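Local coordinates for protein Alpha/beta hydrolase (PDB 4R1D) that probably hydrolyses lipids as a calcium-binding lipase of the alpha/beta-hydrolase family, a type VI secretion (H2-T6SS) effector of Pseudomonas aeruginosa held by its inhibitor Tli4, at residues V51-G56 with P146-M151; S124-S127 with L133-W136; D203-G208 with R223-N228; A207-L212 with R216-D221. One frame throughout, in Å; residues are numbered along the deposited sequence.

Contact 1. Residues V51-G56 with P146-M151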
loop_
_atom_site.group_PDB
_atom_site.type_symbol
_atom_site.label_atom_id
_atom_site.label_comp_id
_atom_site.label_asym_id
_atom_site.label_seq_id
_atom_site.Cartn_x
_atom_site.Cartn_y
_atom_site.Cartn_z
ATOM N N VAL A 51 8.937 -22.032 0.654
ATOM C CA VAL A 51 9.631 -20.758 0.759
ATOM C C VAL A 51 8.589 -19.665 0.545
ATOM O O VAL A 51 7.987 -19.597 -0.515
ATOM C CB VAL A 51 10.740 -20.657 -0.293
ATOM C CG1 VAL A 51 11.379 -19.271 -0.281
ATOM C CG2 VAL A 51 11.801 -21.744 -0.028
ATOM N N ILE A 52 8.383 -18.814 1.551
ATOM C CA ILE A 52 7.367 -17.774 1.481
ATOM C C ILE A 52 8.040 -16.444 1.174
ATOM O O ILE A 52 8.819 -15.940 1.979
ATOM C CB ILE A 52 6.627 -17.612 2.829
ATOM C CG1 ILE A 52 6.212 -18.973 3.400
ATOM C CG2 ILE A 52 5.410 -16.677 2.663
ATOM C CD1 ILE A 52 5.261 -19.769 2.515
ATOM N N PHE A 53 7.745 -15.881 0.010
ATOM C CA PHE A 53 8.360 -14.623 -0.371
ATOM C C PHE A 53 7.450 -13.495 0.070
ATOM O O PHE A 53 6.252 -13.504 -0.226
ATOM C CB PHE A 53 8.582 -14.573 -1.884
ATOM C CG PHE A 53 9.295 -13.345 -2.335
ATOM C CD1 PHE A 53 10.673 -13.272 -2.267
ATOM C CD2 PHE A 53 8.585 -12.251 -2.803
ATOM C CE1 PHE A 53 11.338 -12.143 -2.679
ATOM C CE2 PHE A 53 9.255 -11.109 -3.221
ATOM C CZ PHE A 53 10.638 -11.061 -3.146
ATOM N N ILE A 54 8.015 -12.546 0.808
ATOM C CA ILE A 54 7.265 -11.416 1.297
ATOM C C ILE A 54 7.851 -10.161 0.664
ATOM O O ILE A 54 9.014 -9.825 0.904
ATOM C CB ILE A 54 7.329 -11.314 2.833
ATOM C CG1 ILE A 54 6.964 -12.661 3.478
ATOM C CG2 ILE A 54 6.442 -10.155 3.334
ATOM C CD1 ILE A 54 7.001 -12.670 5.013
ATOM N N PRO A 55 7.045 -9.464 -0.142
ATOM C CA PRO A 55 7.482 -8.287 -0.895
ATOM C C PRO A 55 7.606 -7.064 0.009
ATOM O O PRO A 55 7.324 -7.140 1.200
ATOM C CB PRO A 55 6.348 -8.071 -1.897
ATOM C CG PRO A 55 5.126 -8.582 -1.166
ATOM C CD PRO A 55 5.610 -9.764 -0.358
ATOM N N GLY A 56 8.020 -5.945 -0.570
ATOM C CA GLY A 56 8.277 -4.758 0.217
ATOM C C GLY A 56 7.429 -3.556 -0.121
ATOM O O GLY A 56 6.237 -3.659 -0.432
ATOM N N PRO A 146 11.290 -12.500 -11.364
ATOM C CA PRO A 146 12.574 -13.150 -11.668
ATOM C C PRO A 146 13.189 -13.871 -10.466
ATOM O O PRO A 146 13.608 -15.013 -10.609
ATOM C CB PRO A 146 13.463 -11.989 -12.140
ATOM C CG PRO A 146 12.499 -10.966 -12.671
ATOM C CD PRO A 146 11.279 -11.082 -11.761
ATOM N N VAL A 147 13.243 -13.252 -9.292
ATOM C CA VAL A 147 13.897 -13.931 -8.174
ATOM C C VAL A 147 13.072 -15.104 -7.645
ATOM O O VAL A 147 13.619 -16.119 -7.213
ATOM C CB VAL A 147 14.266 -12.956 -7.034
ATOM C CG1 VAL A 147 13.012 -12.444 -6.323
ATOM C CG2 VAL A 147 15.232 -13.623 -6.047
ATOM N N MET A 148 11.751 -14.981 -7.710
ATOM C CA MET A 148 10.915 -16.089 -7.300
ATOM C C MET A 148 11.125 -17.283 -8.236
ATOM O O MET A 148 11.203 -18.419 -7.791
ATOM C CB MET A 148 9.447 -15.672 -7.232
ATOM C CG MET A 148 9.157 -14.814 -5.990
ATOM S SD MET A 148 7.374 -14.585 -5.723
ATOM C CE MET A 148 6.924 -13.587 -7.147
ATOM N N GLY A 149 11.246 -17.011 -9.528
ATOM C CA GLY A 149 11.416 -18.076 -10.497
ATOM C C GLY A 149 12.813 -18.662 -10.423
ATOM O O GLY A 149 13.014 -19.855 -10.658
ATOM N N LEU A 150 13.786 -17.819 -10.099
ATOM C CA LEU A 150 15.178 -18.289 -9.956
ATOM C C LEU A 150 15.328 -19.245 -8.779
ATOM O O LEU A 150 15.951 -20.307 -8.890
ATOM C CB LEU A 150 16.121 -17.097 -9.772
ATOM C CG LEU A 150 17.577 -17.483 -9.488
ATOM C CD1 LEU A 150 18.151 -18.225 -10.685
ATOM C CD2 LEU A 150 18.415 -16.248 -9.187
ATOM N N MET A 151 14.793 -18.849 -7.628
ATOM C CA MET A 151 14.854 -19.691 -6.452
ATOM C C MET A 151 14.136 -21.008 -6.725
ATOM O O MET A 151 14.582 -22.081 -6.309
ATOM C CB MET A 151 14.236 -18.975 -5.248
ATOM C CG MET A 151 15.045 -17.788 -4.776
ATOM S SD MET A 151 14.475 -17.159 -3.172
ATOM C CE MET A 151 12.819 -16.530 -3.579
#

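Contact 2. Residues S124-S127 with L133-W136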
loop_
_atom_site.group_PDB
_atom_site.type_symbol
_atom_site.label_atom_id
_atom_site.label_comp_id
_atom_site.label_asym_id
_atom_site.label_seq_id
_atom_site.Cartn_x
_atom_site.Cartn_y
_atom_site.Cartn_z
ATOM N N SER A 124 11.159 -20.726 -14.428
ATOM C CA SER A 124 10.798 -21.353 -13.156
ATOM C C SER A 124 10.364 -22.798 -13.309
ATOM O O SER A 124 10.399 -23.568 -12.351
ATOM C CB SER A 124 9.659 -20.581 -12.487
ATOM O OG SER A 124 8.463 -20.721 -13.238
ATOM N N GLY A 125 9.926 -23.154 -14.509
ATOM C CA GLY A 125 9.370 -24.471 -14.756
ATOM C C GLY A 125 7.902 -24.570 -14.383
ATOM O O GLY A 125 7.332 -25.660 -14.399
ATOM N N LEU A 126 7.290 -23.432 -14.053
ATOM C CA LEU A 126 5.881 -23.383 -13.660
ATOM C C LEU A 126 4.998 -22.874 -14.787
ATOM O O LEU A 126 5.389 -21.970 -15.514
ATOM C CB LEU A 126 5.686 -22.438 -12.463
ATOM C CG LEU A 126 6.258 -22.855 -11.106
ATOM C CD1 LEU A 126 5.980 -21.780 -10.060
ATOM C CD2 LEU A 126 5.663 -24.183 -10.678
ATOM N N SER A 127 3.797 -23.431 -14.909
ATOM C CA SER A 127 2.794 -22.855 -15.794
ATOM C C SER A 127 2.302 -21.554 -15.183
ATOM O O SER A 127 2.405 -21.358 -13.968
ATOM C CB SER A 127 1.608 -23.806 -15.957
ATOM O OG SER A 127 0.959 -24.026 -14.712
ATOM N N LEU A 133 -1.636 -19.622 -8.841
ATOM C CA LEU A 133 -2.034 -20.258 -7.590
ATOM C C LEU A 133 -1.033 -19.966 -6.483
ATOM O O LEU A 133 -1.410 -19.825 -5.316
ATOM C CB LEU A 133 -2.181 -21.768 -7.768
ATOM C CG LEU A 133 -3.488 -22.158 -8.456
ATOM C CD1 LEU A 133 -3.492 -23.648 -8.807
ATOM C CD2 LEU A 133 -4.687 -21.792 -7.586
ATOM N N ARG A 134 0.240 -19.884 -6.853
ATOM C CA ARG A 134 1.294 -19.579 -5.882
ATOM C C ARG A 134 1.303 -18.098 -5.500
ATOM O O ARG A 134 2.122 -17.682 -4.683
ATOM C CB ARG A 134 2.676 -19.936 -6.429
ATOM C CG ARG A 134 2.870 -21.388 -6.826
ATOM C CD ARG A 134 3.291 -22.251 -5.672
ATOM N NE ARG A 134 3.857 -23.504 -6.173
ATOM C CZ ARG A 134 5.127 -23.642 -6.540
ATOM N NH1 ARG A 134 5.958 -22.603 -6.444
ATOM N NH2 ARG A 134 5.564 -24.813 -7.003
ATOM N N GLY A 135 0.430 -17.305 -6.122
ATOM C CA GLY A 135 0.304 -15.891 -5.786
ATOM C C GLY A 135 1.305 -14.943 -6.434
ATOM O O GLY A 135 1.436 -13.778 -6.029
ATOM N N TRP A 136 2.004 -15.411 -7.458
ATOM C CA TRP A 136 3.046 -14.585 -8.059
ATOM C C TRP A 136 2.478 -13.360 -8.787
ATOM O O TRP A 136 3.219 -12.437 -9.104
ATOM C CB TRP A 136 3.908 -15.395 -9.023
ATOM C CG TRP A 136 4.736 -16.479 -8.381
ATOM C CD1 TRP A 136 4.559 -17.060 -7.152
ATOM C CD2 TRP A 136 5.869 -17.115 -8.967
ATOM N NE1 TRP A 136 5.537 -18.016 -6.938
ATOM C CE2 TRP A 136 6.348 -18.066 -8.040
ATOM C CE3 TRP A 136 6.531 -16.967 -10.186
ATOM C CZ2 TRP A 136 7.456 -18.871 -8.303
ATOM C CZ3 TRP A 136 7.635 -17.764 -10.444
ATOM C CH2 TRP A 136 8.081 -18.706 -9.507
#

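Contact 3. Residues D203-G208 with R223-N228. With CA (calcium ion), chain C.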
loop_
_atom_site.group_PDB
_atom_site.type_symbol
_atom_site.label_atom_id
_atom_site.label_comp_id
_atom_site.label_asym_id
_atom_site.label_seq_id
_atom_site.Cartn_x
_atom_site.Cartn_y
_atom_site.Cartn_z
ATOM N N ASP A 203 9.135 -25.035 -2.765
ATOM C CA ASP A 203 8.198 -24.336 -3.647
ATOM C C ASP A 203 8.078 -22.900 -3.143
ATOM O O ASP A 203 7.917 -22.682 -1.941
ATOM C CB ASP A 203 6.805 -24.957 -3.557
ATOM C CG ASP A 203 6.693 -26.294 -4.272
ATOM O OD1 ASP A 203 7.438 -26.544 -5.239
ATOM O OD2 ASP A 203 5.814 -27.089 -3.874
ATOM N N VAL A 204 8.135 -21.932 -4.051
ATOM C CA VAL A 204 8.046 -20.524 -3.648
ATOM C C VAL A 204 6.605 -20.027 -3.727
ATOM O O VAL A 204 5.995 -20.063 -4.796
ATOM C CB VAL A 204 8.907 -19.628 -4.548
ATOM C CG1 VAL A 204 8.813 -18.166 -4.095
ATOM C CG2 VAL A 204 10.383 -20.108 -4.543
ATOM N N TRP A 205 6.086 -19.548 -2.598
ATOM C CA TRP A 205 4.739 -18.992 -2.519
ATOM C C TRP A 205 4.876 -17.506 -2.232
ATOM O O TRP A 205 5.810 -17.093 -1.557
ATOM C CB TRP A 205 3.951 -19.659 -1.391
ATOM C CG TRP A 205 3.680 -21.103 -1.659
ATOM C CD1 TRP A 205 4.568 -22.134 -1.554
ATOM C CD2 TRP A 205 2.434 -21.682 -2.076
ATOM N NE1 TRP A 205 3.949 -23.324 -1.872
ATOM C CE2 TRP A 205 2.643 -23.071 -2.207
ATOM C CE3 TRP A 205 1.165 -21.159 -2.355
ATOM C CZ2 TRP A 205 1.628 -23.948 -2.594
ATOM C CZ3 TRP A 205 0.156 -22.030 -2.744
ATOM C CH2 TRP A 205 0.398 -23.410 -2.868
ATOM N N CYS A 206 3.952 -16.708 -2.750
ATOM C CA CYS A 206 4.093 -15.257 -2.699
ATOM C C CYS A 206 3.094 -14.633 -1.733
ATOM O O CYS A 206 1.898 -14.562 -2.029
ATOM C CB CYS A 206 3.877 -14.667 -4.083
ATOM S SG CYS A 206 4.219 -12.889 -4.188
ATOM N N ALA A 207 3.594 -14.179 -0.589
ATOM C CA ALA A 207 2.736 -13.603 0.439
ATOM C C ALA A 207 2.562 -12.103 0.267
ATOM O O ALA A 207 2.973 -11.315 1.122
ATOM C CB ALA A 207 3.284 -13.919 1.826
ATOM N N GLY A 208 1.950 -11.700 -0.841
ATOM C CA GLY A 208 1.620 -10.292 -1.019
ATOM C C GLY A 208 0.747 -9.828 0.142
ATOM O O GLY A 208 0.021 -10.630 0.749
ATOM N N ARG A 223 0.439 -14.945 8.318
ATOM C CA ARG A 223 0.160 -16.148 9.096
ATOM C C ARG A 223 -1.036 -16.874 8.483
ATOM O O ARG A 223 -0.970 -18.073 8.183
ATOM C CB ARG A 223 -0.127 -15.799 10.562
ATOM C CG ARG A 223 -0.360 -17.027 11.453
ATOM C CD ARG A 223 -1.667 -16.953 12.229
ATOM N NE ARG A 223 -2.077 -18.278 12.698
ATOM C CZ ARG A 223 -3.076 -18.986 12.170
ATOM N NH1 ARG A 223 -3.794 -18.492 11.168
ATOM N NH2 ARG A 223 -3.375 -20.185 12.656
ATOM N N ASP A 224 -2.130 -16.150 8.265
ATOM C CA ASP A 224 -3.326 -16.798 7.728
ATOM C C ASP A 224 -3.058 -17.428 6.359
ATOM O O ASP A 224 -3.543 -18.524 6.064
ATOM C CB ASP A 224 -4.506 -15.824 7.647
ATOM C CG ASP A 224 -5.020 -15.401 9.019
ATOM O OD1 ASP A 224 -4.677 -16.046 10.039
ATOM O OD2 ASP A 224 -5.781 -14.412 9.076
ATOM N N TYR A 225 -2.278 -16.730 5.530
ATOM C CA TYR A 225 -1.945 -17.208 4.200
ATOM C C TYR A 225 -1.199 -18.533 4.304
ATOM O O TYR A 225 -1.540 -19.502 3.624
ATOM C CB TYR A 225 -1.092 -16.161 3.457
ATOM C CG TYR A 225 -0.552 -16.619 2.130
ATOM C CD1 TYR A 225 -1.403 -17.008 1.107
ATOM C CD2 TYR A 225 0.819 -16.651 1.890
ATOM C CE1 TYR A 225 -0.913 -17.419 -0.111
ATOM C CE2 TYR A 225 1.318 -17.056 0.676
ATOM C CZ TYR A 225 0.461 -17.442 -0.320
ATOM O OH TYR A 225 0.949 -17.839 -1.539
ATOM N N ILE A 226 -0.187 -18.584 5.163
ATOM C CA ILE A 226 0.583 -19.816 5.324
ATOM C C ILE A 226 -0.296 -20.946 5.873
ATOM O O ILE A 226 -0.308 -22.043 5.332
ATOM C CB ILE A 226 1.793 -19.609 6.255
ATOM C CG1 ILE A 226 2.771 -18.596 5.654
ATOM C CG2 ILE A 226 2.505 -20.926 6.534
ATOM C CD1 ILE A 226 3.748 -18.042 6.673
ATOM N N GLU A 227 -1.035 -20.667 6.942
ATOM C CA GLU A 227 -1.795 -21.707 7.638
ATOM C C GLU A 227 -3.035 -22.169 6.873
ATOM O O GLU A 227 -3.448 -23.330 6.985
ATOM C CB GLU A 227 -2.189 -21.243 9.047
ATOM C CG GLU A 227 -1.006 -20.903 9.959
ATOM C CD GLU A 227 -0.126 -22.106 10.268
ATOM O OE1 GLU A 227 -0.681 -23.208 10.477
ATOM O OE2 GLU A 227 1.119 -21.954 10.301
ATOM N N ASN A 228 -3.629 -21.267 6.100
ATOM C CA ASN A 228 -4.910 -21.553 5.465
ATOM C C ASN A 228 -4.856 -21.742 3.950
ATOM O O ASN A 228 -5.799 -22.264 3.361
ATOM C CB ASN A 228 -5.958 -20.502 5.851
ATOM C CG ASN A 228 -6.165 -20.405 7.351
ATOM O OD1 ASN A 228 -6.019 -21.386 8.083
ATOM N ND2 ASN A 228 -6.502 -19.211 7.818
HETATM CA CA CA C . 9.468 -26.482 -6.643
HETATM O O HOH W 1 7.687 -26.952 -8.441
HETATM O O HOH W 2 9.192 -29.087 -6.330
#

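Contact 4. Residues A207-L212 with R216-D221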
loop_
_atom_site.group_PDB
_atom_site.type_symbol
_atom_site.label_atom_id
_atom_site.label_comp_id
_atom_site.label_asym_id
_atom_site.label_seq_id
_atom_site.Cartn_x
_atom_site.Cartn_y
_atom_site.Cartn_z
ATOM N N ALA A 207 3.594 -14.179 -0.589
ATOM C CA ALA A 207 2.736 -13.603 0.439
ATOM C C ALA A 207 2.562 -12.103 0.267
ATOM O O ALA A 207 2.973 -11.315 1.122
ATOM C CB ALA A 207 3.284 -13.919 1.826
ATOM N N GLY A 208 1.950 -11.700 -0.841
ATOM C CA GLY A 208 1.620 -10.292 -1.019
ATOM C C GLY A 208 0.747 -9.828 0.142
ATOM O O GLY A 208 0.021 -10.630 0.749
ATOM N N TYR A 209 0.800 -8.536 0.456
ATOM C CA TYR A 209 0.064 -8.022 1.603
ATOM C C TYR A 209 -0.358 -6.569 1.406
ATOM O O TYR A 209 0.185 -5.850 0.572
ATOM C CB TYR A 209 0.874 -8.189 2.890
ATOM C CG TYR A 209 2.159 -7.380 2.892
ATOM C CD1 TYR A 209 3.347 -7.930 2.436
ATOM C CD2 TYR A 209 2.179 -6.084 3.370
ATOM C CE1 TYR A 209 4.513 -7.194 2.430
ATOM C CE2 TYR A 209 3.352 -5.333 3.372
ATOM C CZ TYR A 209 4.508 -5.897 2.904
ATOM O OH TYR A 209 5.674 -5.153 2.908
ATOM N N ASN A 210 -1.350 -6.159 2.179
ATOM C CA ASN A 210 -1.880 -4.816 2.104
ATOM C C ASN A 210 -0.902 -3.875 2.793
ATOM O O ASN A 210 -0.937 -3.725 4.006
ATOM C CB ASN A 210 -3.258 -4.785 2.765
ATOM C CG ASN A 210 -3.818 -3.382 2.906
ATOM O OD1 ASN A 210 -3.234 -2.404 2.425
ATOM N ND2 ASN A 210 -4.987 -3.281 3.549
ATOM N N TRP A 211 -0.019 -3.274 2.003
ATOM C CA TRP A 211 1.070 -2.445 2.534
ATOM C C TRP A 211 0.597 -1.108 3.122
ATOM O O TRP A 211 1.355 -0.423 3.801
ATOM C CB TRP A 211 2.161 -2.242 1.466
ATOM C CG TRP A 211 1.622 -1.748 0.158
ATOM C CD1 TRP A 211 1.267 -2.506 -0.935
ATOM C CD2 TRP A 211 1.345 -0.390 -0.189
ATOM N NE1 TRP A 211 0.798 -1.692 -1.937
ATOM C CE2 TRP A 211 0.839 -0.388 -1.505
ATOM C CE3 TRP A 211 1.496 0.832 0.480
ATOM C CZ2 TRP A 211 0.463 0.785 -2.163
ATOM C CZ3 TRP A 211 1.120 2.005 -0.180
ATOM C CH2 TRP A 211 0.609 1.969 -1.487
ATOM N N LEU A 212 -0.658 -0.736 2.878
ATOM C CA LEU A 212 -1.195 0.488 3.480
ATOM C C LEU A 212 -1.507 0.320 4.965
ATOM O O LEU A 212 -1.445 1.277 5.749
ATOM C CB LEU A 212 -2.457 0.929 2.740
ATOM C CG LEU A 212 -2.181 1.507 1.353
ATOM C CD1 LEU A 212 -3.459 1.512 0.536
ATOM C CD2 LEU A 212 -1.631 2.939 1.513
ATOM N N ARG A 216 1.975 -4.625 11.506
ATOM C CA ARG A 216 1.458 -5.465 12.571
ATOM C C ARG A 216 0.318 -6.348 12.071
ATOM O O ARG A 216 0.272 -7.543 12.376
ATOM C CB ARG A 216 0.970 -4.605 13.739
ATOM C CG ARG A 216 0.650 -5.412 14.983
ATOM C CD ARG A 216 -0.123 -4.582 16.002
ATOM N NE ARG A 216 0.659 -3.473 16.551
ATOM C CZ ARG A 216 1.568 -3.599 17.515
ATOM N NH1 ARG A 216 1.840 -4.794 18.027
ATOM N NH2 ARG A 216 2.210 -2.529 17.970
ATOM N N GLN A 217 -0.611 -5.764 11.317
ATOM C CA GLN A 217 -1.746 -6.527 10.808
ATOM C C GLN A 217 -1.343 -7.410 9.617
ATOM O O GLN A 217 -1.856 -8.516 9.446
ATOM C CB GLN A 217 -2.908 -5.600 10.419
ATOM C CG GLN A 217 -4.080 -6.368 9.848
ATOM C CD GLN A 217 -4.730 -7.279 10.877
ATOM O OE1 GLN A 217 -4.960 -6.879 12.017
ATOM N NE2 GLN A 217 -5.021 -8.516 10.476
ATOM N N SER A 218 -0.412 -6.923 8.801
ATOM C CA SER A 218 0.068 -7.720 7.677
ATOM C C SER A 218 0.727 -9.024 8.128
ATOM O O SER A 218 0.680 -10.051 7.429
ATOM C CB SER A 218 1.005 -6.900 6.787
ATOM O OG SER A 218 0.279 -5.893 6.099
ATOM N N ALA A 219 1.370 -8.992 9.286
ATOM C CA ALA A 219 1.939 -10.212 9.854
ATOM C C ALA A 219 0.827 -11.236 10.073
ATOM O O ALA A 219 0.989 -12.416 9.755
ATOM C CB ALA A 219 2.650 -9.918 11.173
ATOM N N LEU A 220 -0.301 -10.774 10.612
ATOM C CA LEU A 220 -1.449 -11.653 10.827
ATOM C C LEU A 220 -1.952 -12.208 9.506
ATOM O O LEU A 220 -2.292 -13.390 9.411
ATOM C CB LEU A 220 -2.585 -10.928 11.549
ATOM C CG LEU A 220 -2.468 -10.815 13.074
ATOM C CD1 LEU A 220 -1.133 -10.233 13.502
ATOM C CD2 LEU A 220 -3.624 -9.998 13.649
ATOM N N ASP A 221 -1.999 -11.359 8.484
ATOM C CA ASP A 221 -2.478 -11.807 7.178
ATOM C C ASP A 221 -1.543 -12.848 6.560
ATOM O O ASP A 221 -1.995 -13.772 5.877
ATOM C CB ASP A 221 -2.651 -10.622 6.230
ATOM C CG ASP A 221 -3.746 -9.682 6.683
ATOM O OD1 ASP A 221 -4.456 -10.026 7.661
ATOM O OD2 ASP A 221 -3.915 -8.615 6.057
HETATM O O HOH W 3 1.641 -3.586 5.940
HETATM O O HOH W 4 -2.931 -8.379 3.388
#

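Contact 1. Residues V51-G56 with P146-M151
The phenyl ring of Phe-53 is the flat group of this contact, and Met-148 lies over one of its faces. The CG methylene of Met-148 sits 4.2 Å from the centroid of the Phe-53 ring, 22° off the ring normal, a CH-pi contact displaced toward the rim. Further along the same chain the sulfur adds an oblique Met-aromatic contact, with SD of Met-148 3.9 Å from CD2 of Phe-53. Two carbons approach obliquely at other atoms of the ring: CG1 of Val-147 is 4.0 Å from CE1 of Phe-53, and CE of Met-151 is 4.1 Å from CD1 of Phe-53. With CG anti to the backbone N (chi1 -176°), Phe-53 extends from strand 48-54 toward helix 141-155, whose side chains meet it at about a right angle. The segments run nearly antiparallel, their axes 10.6 Å apart, as a helix packed on one face of the parallel alpha/beta-hydrolase sheet. Tyr-144 also meets the Phe-53 ring, and Met-148 continues onto Val-204 and Cys-206 of the neighbouring strand 201-206. All four touching residues are buried and every contact between them is made by carbon or sulfur, consistent with helix and sheet being held together here mainly by dispersion and close fit, while the strand's backbone polar groups are spent on its neighbours in the sheet.

Contact 2. Residues S124-S127 with L133-W136
The two loops that flank the short helix 128-133 meet beside the calcium site, one containing an ST turn at Ser-124 and the other a Schellman motif at Gly-135. Leu-126 meets two flat groups with one methyl group. Its CD1 lies over the six-membered ring of Trp-136, 4.1 Å from the ring centroid and 28° off the normal, a CH-pi contact offset toward the rim. The same methyl group stands over a face of the Arg-134 guanidinium, with CD1 of Leu-126 3.7 Å from NH1 of Arg-134, while the other branch, CD2, comes equally close to NH2. A bend at chi2 (-86°) brings the arginine head beside the leucine. The charged head has its polar partners elsewhere: Arg-134 forms a salt bridge with the calcium ligand Glu-152 and donates to Val-204 O, an oxygen that also accepts from NE1 of Trp-136. This arrangement makes Arg-134 a second-shell residue of the metal site and probably helps to position Glu-152. Ser-124 completes the contact from an oblique direction, its CB 3.9 Å from CH2 of Trp-136. Its hydroxyl, hydrogen-bonded also to Val-121 O, closes the ST turn by accepting from the backbone, with Leu-126 N 3.1 Å from Ser-124 OG.

Contact 3. Residues D203-G208 with R223-N228
Tyr-225 reaches from helix 215-238 to the end of strand 201-206 and touches three consecutive residues there. Its hydroxyl arrives at the edge of the Trp-205 indole, in the ring plane, with OH of Tyr-225 3.4 Å from CE3 of Trp-205. The same oxygen is 3.4 Å from the backbone N of Cys-206. Nearer its root the phenol ring meets the methyl group of Ala-207 obliquely, CD2 of Tyr-225 lying 3.7 Å from CB of Ala-207. A chi1 of 173° carries the phenol away from the backbone N of Tyr-225, toward the strand end, where Ala-207 forms the centre of an inverse gamma turn as the chain leaves the sheet. This is the beta-alpha unit of an alpha/beta-hydrolase: strand 201-206 lies at the edge of the central parallel sheet and helix 215-238 follows it in the chain. On the sheet side Ala-207 and Trp-205 both rest on Ile-52 of the adjacent strand 48-54, and NE1 of Trp-205 is hydrogen-bonded to Tyr-234, further along the same helix. Tyr-234 OH also bonds OD2 of Asp-203, while the other carboxylate oxygen, OD1 of Asp-203, binds the calcium ion at 2.5 Å. Two waters, each 2.6 Å from the calcium, and Phe-202, Glu-152 and Asp-156 contribute to the same coordination sphere. Around on the helix, Arg-223 pairs with its neighbour in a salt bridge, NH1 of Arg-223 lying 2.8 Å from OD1 of Asp-224, the anti lone pair of that oxygen being used.

Contact 4. Residues A207-L212 with R216-D221
Tyr-209 holds its CG between the backbone N and the carbonyl carbon (chi1 64°), and Ser-218 turns OG away from its own carbonyl carbon (chi1 -69°), a pairing that brings the serine hydroxyl obliquely against the phenol ring. OG of Ser-218 is 3.3 Å from CD2 of Tyr-209. Beside it runs a water bridge: one water lies 2.7 Å from Ser-218 OG and donates to the backbone O of Asn-210. A second water joins the segments one turn further along the helix, accepting from Asn-210 N and donating to Asp-221, the water oxygen lying 2.9 Å from OD2 of Asp-221. The backbone N and O of Asn-210 are thus both tied to the helix through solvent. Gln-213 NE2 bonds Ser-218 OG and Asp-221 OD2 alike, while NE2 of Gln-217 meets OD1 of Asp-221 at 3.2 Å from above the carboxylate plane. OH of Tyr-209 is hydrogen-bonded to Pro-55 O. The side chain of Asn-210 bonds Ala-108 O through ND2, and its OD1 accepts from Leu-212 N at 3.1 Å, closing an Asx turn in the loop that carries the chain from strand 201-206 into helix 215-238 of the hydrolase fold.

Contacts 1, 3 and 4 are buried, whereas contact 2 is partly buried and lies farther from the centre of the chain. Strands 48-54 and 201-206, neighbours in the parallel sheet, carry contacts 1 and 3; residues 207-208 lead from contact 3 into contact 4, and both use helix 215-238. Chemistry follows position. Contact 1 is carbon and sulfur throughout, contact 3 sets a tyrosine against a strand end, and contact 4, away from the metal, relies on bridging waters. Contact 2, nested in the chain loop closed by contact 1, packs Trp-136 on Gly-149 and shares backbone bonding with contact 3 through Arg-134 O and Cys-206 N.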